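Local structure of regulator of nonsense transcripts 2 (4CEK) at residues His248-Ala253 and Val295-Asn300; Thr255-Cys260 and Val276-Met281. The protein acts in nonsense-mediated mRNA decay, the pathway that degrades transcripts carrying premature stop codons, and is built around three MIF4G domains. One frame throughout, in Å; residues are numbered along the deposited sequence.

Contact 1 (His248-Ala253 and Val295-Asn300)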
loop_
_atom_site.group_PDB
_atom_site.type_symbol
_atom_site.label_atom_id
_atom_site.label_comp_id
_atom_site.label_asym_id
_atom_site.label_seq_id
_atom_site.Cartn_x
_atom_site.Cartn_y
_atom_site.Cartn_z
ATOM N N HIS A 248 -19.156 1.686 -4.386
ATOM C CA HIS A 248 -17.731 2.003 -4.207
ATOM C C HIS A 248 -17.025 0.951 -3.363
ATOM O O HIS A 248 -15.897 0.606 -3.639
ATOM C CB HIS A 248 -17.505 3.445 -3.726
ATOM C CG HIS A 248 -17.445 4.477 -4.869
ATOM N ND1 HIS A 248 -16.945 5.728 -4.707
ATOM C CD2 HIS A 248 -17.826 4.386 -6.220
ATOM C CE1 HIS A 248 -17.024 6.405 -5.879
ATOM N NE2 HIS A 248 -17.551 5.582 -6.802
ATOM N N HIS A 249 -17.703 0.362 -2.398
ATOM C CA HIS A 249 -17.077 -0.624 -1.549
ATOM C C HIS A 249 -16.762 -1.932 -2.228
ATOM O O HIS A 249 -15.811 -2.639 -1.807
ATOM C CB HIS A 249 -17.920 -0.895 -0.317
ATOM C CG HIS A 249 -18.106 0.310 0.555
ATOM N ND1 HIS A 249 -18.861 0.286 1.678
ATOM C CD2 HIS A 249 -17.608 1.611 0.434
ATOM C CE1 HIS A 249 -18.857 1.511 2.240
ATOM N NE2 HIS A 249 -18.081 2.322 1.476
ATOM N N ILE A 250 -17.579 -2.289 -3.225
ATOM C CA ILE A 250 -17.413 -3.507 -4.015
ATOM C C ILE A 250 -16.151 -3.330 -4.838
ATOM O O ILE A 250 -15.339 -4.256 -4.876
ATOM C CB ILE A 250 -18.621 -3.802 -4.970
ATOM C CG1 ILE A 250 -19.885 -4.250 -4.211
ATOM C CG2 ILE A 250 -18.284 -4.918 -5.926
ATOM C CD1 ILE A 250 -21.180 -4.072 -5.014
ATOM N N GLU A 251 -15.952 -2.163 -5.468
ATOM C CA GLU A 251 -14.745 -1.972 -6.284
ATOM C C GLU A 251 -13.467 -1.942 -5.455
ATOM O O GLU A 251 -12.471 -2.589 -5.805
ATOM C CB GLU A 251 -14.789 -0.737 -7.140
ATOM C CG GLU A 251 -16.117 -0.465 -7.791
ATOM C CD GLU A 251 -16.014 0.550 -8.916
ATOM O OE1 GLU A 251 -14.989 0.487 -9.676
ATOM O OE2 GLU A 251 -16.962 1.393 -9.021
ATOM N N MET A 252 -13.489 -1.203 -4.360
ATOM C CA MET A 252 -12.342 -1.178 -3.424
ATOM C C MET A 252 -11.995 -2.595 -3.018
ATOM O O MET A 252 -10.836 -2.979 -3.029
ATOM C CB MET A 252 -12.655 -0.327 -2.183
ATOM C CG MET A 252 -12.887 1.166 -2.475
ATOM S SD MET A 252 -13.417 2.072 -0.989
ATOM C CE MET A 252 -11.984 1.776 0.039
ATOM N N ALA A 253 -13.014 -3.374 -2.686
ATOM C CA ALA A 253 -12.838 -4.790 -2.333
ATOM C C ALA A 253 -12.135 -5.613 -3.410
ATOM O O ALA A 253 -11.283 -6.460 -3.085
ATOM C CB ALA A 253 -14.183 -5.440 -2.056
ATOM N N VAL A 295 -21.896 -7.675 -10.335
ATOM C CA VAL A 295 -21.987 -9.123 -10.225
ATOM C C VAL A 295 -20.741 -9.742 -10.897
ATOM O O VAL A 295 -20.058 -10.603 -10.328
ATOM C CB VAL A 295 -23.337 -9.645 -10.811
ATOM C CG1 VAL A 295 -23.395 -11.175 -10.768
ATOM C CG2 VAL A 295 -24.503 -9.055 -10.009
ATOM N N THR A 296 -20.415 -9.214 -12.065
ATOM C CA THR A 296 -19.299 -9.695 -12.870
ATOM C C THR A 296 -17.936 -9.342 -12.216
ATOM O O THR A 296 -17.034 -10.212 -12.111
ATOM C CB THR A 296 -19.425 -9.077 -14.290
ATOM O OG1 THR A 296 -20.663 -9.518 -14.887
ATOM C CG2 THR A 296 -18.250 -9.411 -15.135
ATOM N N MET A 297 -17.804 -8.091 -11.750
ATOM C CA MET A 297 -16.649 -7.676 -10.892
ATOM C C MET A 297 -16.362 -8.622 -9.718
ATOM O O MET A 297 -15.271 -9.148 -9.600
ATOM C CB MET A 297 -16.860 -6.260 -10.353
ATOM C CG MET A 297 -15.581 -5.471 -10.058
ATOM S SD MET A 297 -15.945 -3.802 -9.436
ATOM C CE MET A 297 -16.509 -2.987 -10.939
ATOM N N VAL A 298 -17.341 -8.890 -8.874
ATOM C CA VAL A 298 -17.152 -9.819 -7.769
ATOM C C VAL A 298 -16.707 -11.218 -8.259
ATOM O O VAL A 298 -15.756 -11.808 -7.719
ATOM C CB VAL A 298 -18.468 -9.944 -6.942
ATOM C CG1 VAL A 298 -18.346 -11.041 -5.872
ATOM C CG2 VAL A 298 -18.871 -8.583 -6.308
ATOM N N GLU A 299 -17.387 -11.755 -9.280
ATOM C CA GLU A 299 -16.985 -13.045 -9.887
ATOM C C GLU A 299 -15.528 -13.069 -10.319
ATOM O O GLU A 299 -14.788 -13.986 -9.985
ATOM C CB GLU A 299 -17.888 -13.374 -11.089
ATOM C CG GLU A 299 -19.287 -13.735 -10.631
ATOM C CD GLU A 299 -20.332 -13.710 -11.717
ATOM O OE1 GLU A 299 -20.053 -13.323 -12.845
ATOM O OE2 GLU A 299 -21.470 -14.105 -11.427
ATOM N N ASN A 300 -15.117 -12.042 -11.039
ATOM C CA ASN A 300 -13.749 -11.980 -11.519
ATOM C C ASN A 300 -12.695 -11.946 -10.391
ATOM O O ASN A 300 -11.717 -12.697 -10.450
ATOM C CB ASN A 300 -13.605 -10.833 -12.495
ATOM C CG ASN A 300 -14.289 -11.124 -13.814
ATOM O OD1 ASN A 300 -14.699 -12.279 -14.075
ATOM N ND2 ASN A 300 -14.451 -10.087 -14.647
#

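Contact 2 (Thr255-Cys260 and Val276-Met281)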
loop_
_atom_site.group_PDB
_atom_site.type_symbol
_atom_site.label_atom_id
_atom_site.label_comp_id
_atom_site.label_asym_id
_atom_site.label_seq_id
_atom_site.Cartn_x
_atom_site.Cartn_y
_atom_site.Cartn_z
ATOM N N THR A 255 -10.434 -4.466 -6.120
ATOM C CA THR A 255 -9.037 -3.961 -6.190
ATOM C C THR A 255 -8.144 -4.563 -5.090
ATOM O O THR A 255 -7.042 -5.066 -5.372
ATOM C CB THR A 255 -8.973 -2.461 -6.082
ATOM O OG1 THR A 255 -9.927 -1.890 -6.987
ATOM C CG2 THR A 255 -7.549 -1.975 -6.414
ATOM N N LEU A 256 -8.633 -4.569 -3.850
ATOM C CA LEU A 256 -7.839 -5.134 -2.762
ATOM C C LEU A 256 -7.503 -6.568 -3.078
ATOM O O LEU A 256 -6.335 -6.974 -2.958
ATOM C CB LEU A 256 -8.573 -5.051 -1.400
ATOM C CG LEU A 256 -7.846 -5.533 -0.130
ATOM C CD1 LEU A 256 -6.520 -4.782 0.004
ATOM C CD2 LEU A 256 -8.708 -5.284 1.089
ATOM N N LEU A 257 -8.506 -7.351 -3.480
ATOM C CA LEU A 257 -8.274 -8.801 -3.735
ATOM C C LEU A 257 -7.382 -9.091 -4.967
ATOM O O LEU A 257 -6.608 -10.034 -4.968
ATOM C CB LEU A 257 -9.603 -9.563 -3.827
ATOM C CG LEU A 257 -10.459 -9.622 -2.559
ATOM C CD1 LEU A 257 -11.945 -9.968 -2.848
ATOM C CD2 LEU A 257 -9.801 -10.624 -1.645
ATOM N N GLU A 258 -7.460 -8.260 -5.993
ATOM C CA GLU A 258 -6.533 -8.359 -7.114
ATOM C C GLU A 258 -5.074 -8.103 -6.687
ATOM O O GLU A 258 -4.144 -8.687 -7.238
ATOM C CB GLU A 258 -6.863 -7.343 -8.193
ATOM C CG GLU A 258 -8.062 -7.611 -9.096
ATOM C CD GLU A 258 -8.242 -6.460 -10.093
ATOM O OE1 GLU A 258 -7.199 -5.980 -10.619
ATOM O OE2 GLU A 258 -9.394 -6.001 -10.319
ATOM N N THR A 259 -4.886 -7.212 -5.717
ATOM C CA THR A 259 -3.565 -6.814 -5.292
ATOM C C THR A 259 -2.993 -7.889 -4.364
ATOM O O THR A 259 -1.867 -8.255 -4.531
ATOM C CB THR A 259 -3.586 -5.405 -4.628
ATOM O OG1 THR A 259 -4.262 -4.455 -5.477
ATOM C CG2 THR A 259 -2.157 -4.893 -4.348
ATOM N N CYS A 260 -3.742 -8.395 -3.384
ATOM C CA CYS A 260 -3.166 -9.335 -2.378
ATOM C C CYS A 260 -4.027 -10.513 -1.992
ATOM O O CYS A 260 -3.647 -11.249 -1.098
ATOM C CB CYS A 260 -2.803 -8.609 -1.079
ATOM S SG CYS A 260 -4.196 -7.964 -0.085
ATOM N N VAL A 276 -13.713 -17.990 3.600
ATOM C CA VAL A 276 -15.036 -17.684 4.119
ATOM C C VAL A 276 -15.527 -16.382 3.507
ATOM O O VAL A 276 -16.674 -16.297 3.053
ATOM C CB VAL A 276 -15.075 -17.602 5.669
ATOM C CG1 VAL A 276 -16.429 -17.090 6.121
ATOM C CG2 VAL A 276 -14.822 -18.959 6.273
ATOM N N LEU A 277 -14.660 -15.370 3.479
ATOM C CA LEU A 277 -15.074 -14.042 3.024
ATOM C C LEU A 277 -15.322 -14.027 1.511
ATOM O O LEU A 277 -16.188 -13.293 1.029
ATOM C CB LEU A 277 -14.034 -12.959 3.424
ATOM C CG LEU A 277 -13.908 -12.604 4.940
ATOM C CD1 LEU A 277 -12.762 -11.630 5.254
ATOM C CD2 LEU A 277 -15.209 -12.065 5.527
ATOM N N LEU A 278 -14.532 -14.804 0.765
ATOM C CA LEU A 278 -14.716 -14.940 -0.696
ATOM C C LEU A 278 -16.081 -15.540 -1.008
ATOM O O LEU A 278 -16.785 -15.042 -1.897
ATOM C CB LEU A 278 -13.627 -15.816 -1.318
ATOM C CG LEU A 278 -12.252 -15.201 -1.405
ATOM C CD1 LEU A 278 -11.219 -16.248 -1.878
ATOM C CD2 LEU A 278 -12.280 -13.971 -2.278
ATOM N N GLU A 279 -16.453 -16.568 -0.237
ATOM C CA GLU A 279 -17.769 -17.213 -0.370
ATOM C C GLU A 279 -18.886 -16.303 0.083
ATOM O O GLU A 279 -19.956 -16.342 -0.506
ATOM C CB GLU A 279 -17.859 -18.550 0.387
ATOM C CG GLU A 279 -16.881 -19.622 -0.066
ATOM C CD GLU A 279 -17.082 -20.123 -1.510
ATOM O OE1 GLU A 279 -18.243 -20.285 -1.960
ATOM O OE2 GLU A 279 -16.054 -20.374 -2.196
ATOM N N GLN A 280 -18.667 -15.455 1.085
ATOM C CA GLN A 280 -19.720 -14.475 1.427
ATOM C C GLN A 280 -19.955 -13.435 0.342
ATOM O O GLN A 280 -21.073 -12.929 0.197
ATOM C CB GLN A 280 -19.411 -13.716 2.707
ATOM C CG GLN A 280 -19.463 -14.546 3.976
ATOM C CD GLN A 280 -19.018 -13.737 5.192
ATOM O OE1 GLN A 280 -19.067 -12.495 5.179
ATOM N NE2 GLN A 280 -18.571 -14.432 6.238
ATOM N N MET A 281 -18.903 -13.062 -0.389
ATOM C CA MET A 281 -19.069 -12.117 -1.518
ATOM C C MET A 281 -19.864 -12.748 -2.640
ATOM O O MET A 281 -20.716 -12.100 -3.190
ATOM C CB MET A 281 -17.756 -11.691 -2.100
ATOM C CG MET A 281 -16.905 -10.872 -1.187
ATOM S SD MET A 281 -15.292 -10.505 -1.944
ATOM C CE MET A 281 -15.712 -9.643 -3.460
#

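Contact 1 (His248-Ala253 and Val295-Asn300)
Ile250 meets Val298, and Glu251 meets Met297, across two helical segments, 248-253 and 295-300, that run almost the same way: their axes are inclined by 22° and come no closer than 9.9 Å. The nearest pair of CA atoms, Ile250 and Val298, stands 7.3 Å apart. No hydrogen bond joins the segments, and the contact rests on side chains. On one side of the interface, Ile250 CG2 meets Val298 CG2 at 3.7 Å, two methyl branches on side chains set at about a right angle to each other. On the other side Met297 reaches over to Glu251. With CG anti to the backbone N (chi1 -152°) and chi2 fully extended, its chain runs straight out to the sulfur, which lies 3.7 Å from Glu251 CG and 3.8 Å from Glu251 CA. The bend at chi3 (-73°) then carries the CE methyl across the glutamate at a slant, 4.0 Å from OE1, so the thioether packs on the aliphatic part of a side chain whose carboxylate goes on to polar partners. OE2 of that carboxylate is hydrogen-bonded to Tyr294 OH, with Arg293 as a long, weak ionic partner. Replacing Glu251 by an alanine would probably leave the Met297 sulfur and methyl with little to rest on and take the carboxylate acceptor from Tyr294 OH. Around segment 248-253, helix 231-243 packs on His249, Met252 and Ala253, helix 210-225 touches His248, Glu251 and Met252, and Ile250 also meets Phe245 and Leu290; helix 268-287 flanks helix 292-305, its Lys285 touching Val295.

Contact 2 (Thr255-Cys260 and Val276-Met281)
Leu257 and Met281 meet tip to tip, and the tight part of this contact is theirs: Leu257 CD1 lies 3.5 Å from Met281 SD and 3.8 Å from Met281 CE. Both side chains leave their helices toward the opposite segment. The methionine carries its sulfur out on an extended chi2 (176°) and turns at chi3 (58°), bringing SD and CE together against a single leucine methyl. Leu278 joins more loosely. It does not start out across the interface, yet its CD2 comes within 4.1 Å of the same Leu257 CD1. The backbones stay well apart, with 9.4 Å between the CA atoms of Leu257 and Leu278, so long side chains do the bridging. This is apolar packing between consecutive helices, 247-266 and 268-287, of a MIF4G domain, a fold built of HEAT-like helical repeats stacked on one another, and all three touching residues are buried. Neighbouring helices add to this core: Leu238 of helix 231-243 packs on Leu257, while Cys305 of helix 292-305 touches both Leu257 and Leu278. Away from this core the character changes. The exposed Glu258 and Val276 mark the solvent side. Partly exposed Thr259 turns its hydroxyl back onto its own helix, where OG1 donates to Thr255 O at 2.8 Å from above the carbonyl plane; Thr259 N reaches that oxygen from the opposite face.

Contacts 1 and 2 lie 9 Å apart between centres, on the same side of the chain's centre, and share helix 247-266. Its earlier turns face helix 292-305 in contact 1; its later turns face helix 268-287 in contact 2. Along the chain the order is 248-253, 255-260, 276-281, 295-300, so the segments of contact 2 fall between those of contact 1. The two partner helices follow each other in sequence and also touch, Val298 CG1 lying 3.7 Å from Met281 O. Three consecutive helices are thus packed mutually, forming one helical bundle at the C-terminal end of the chain.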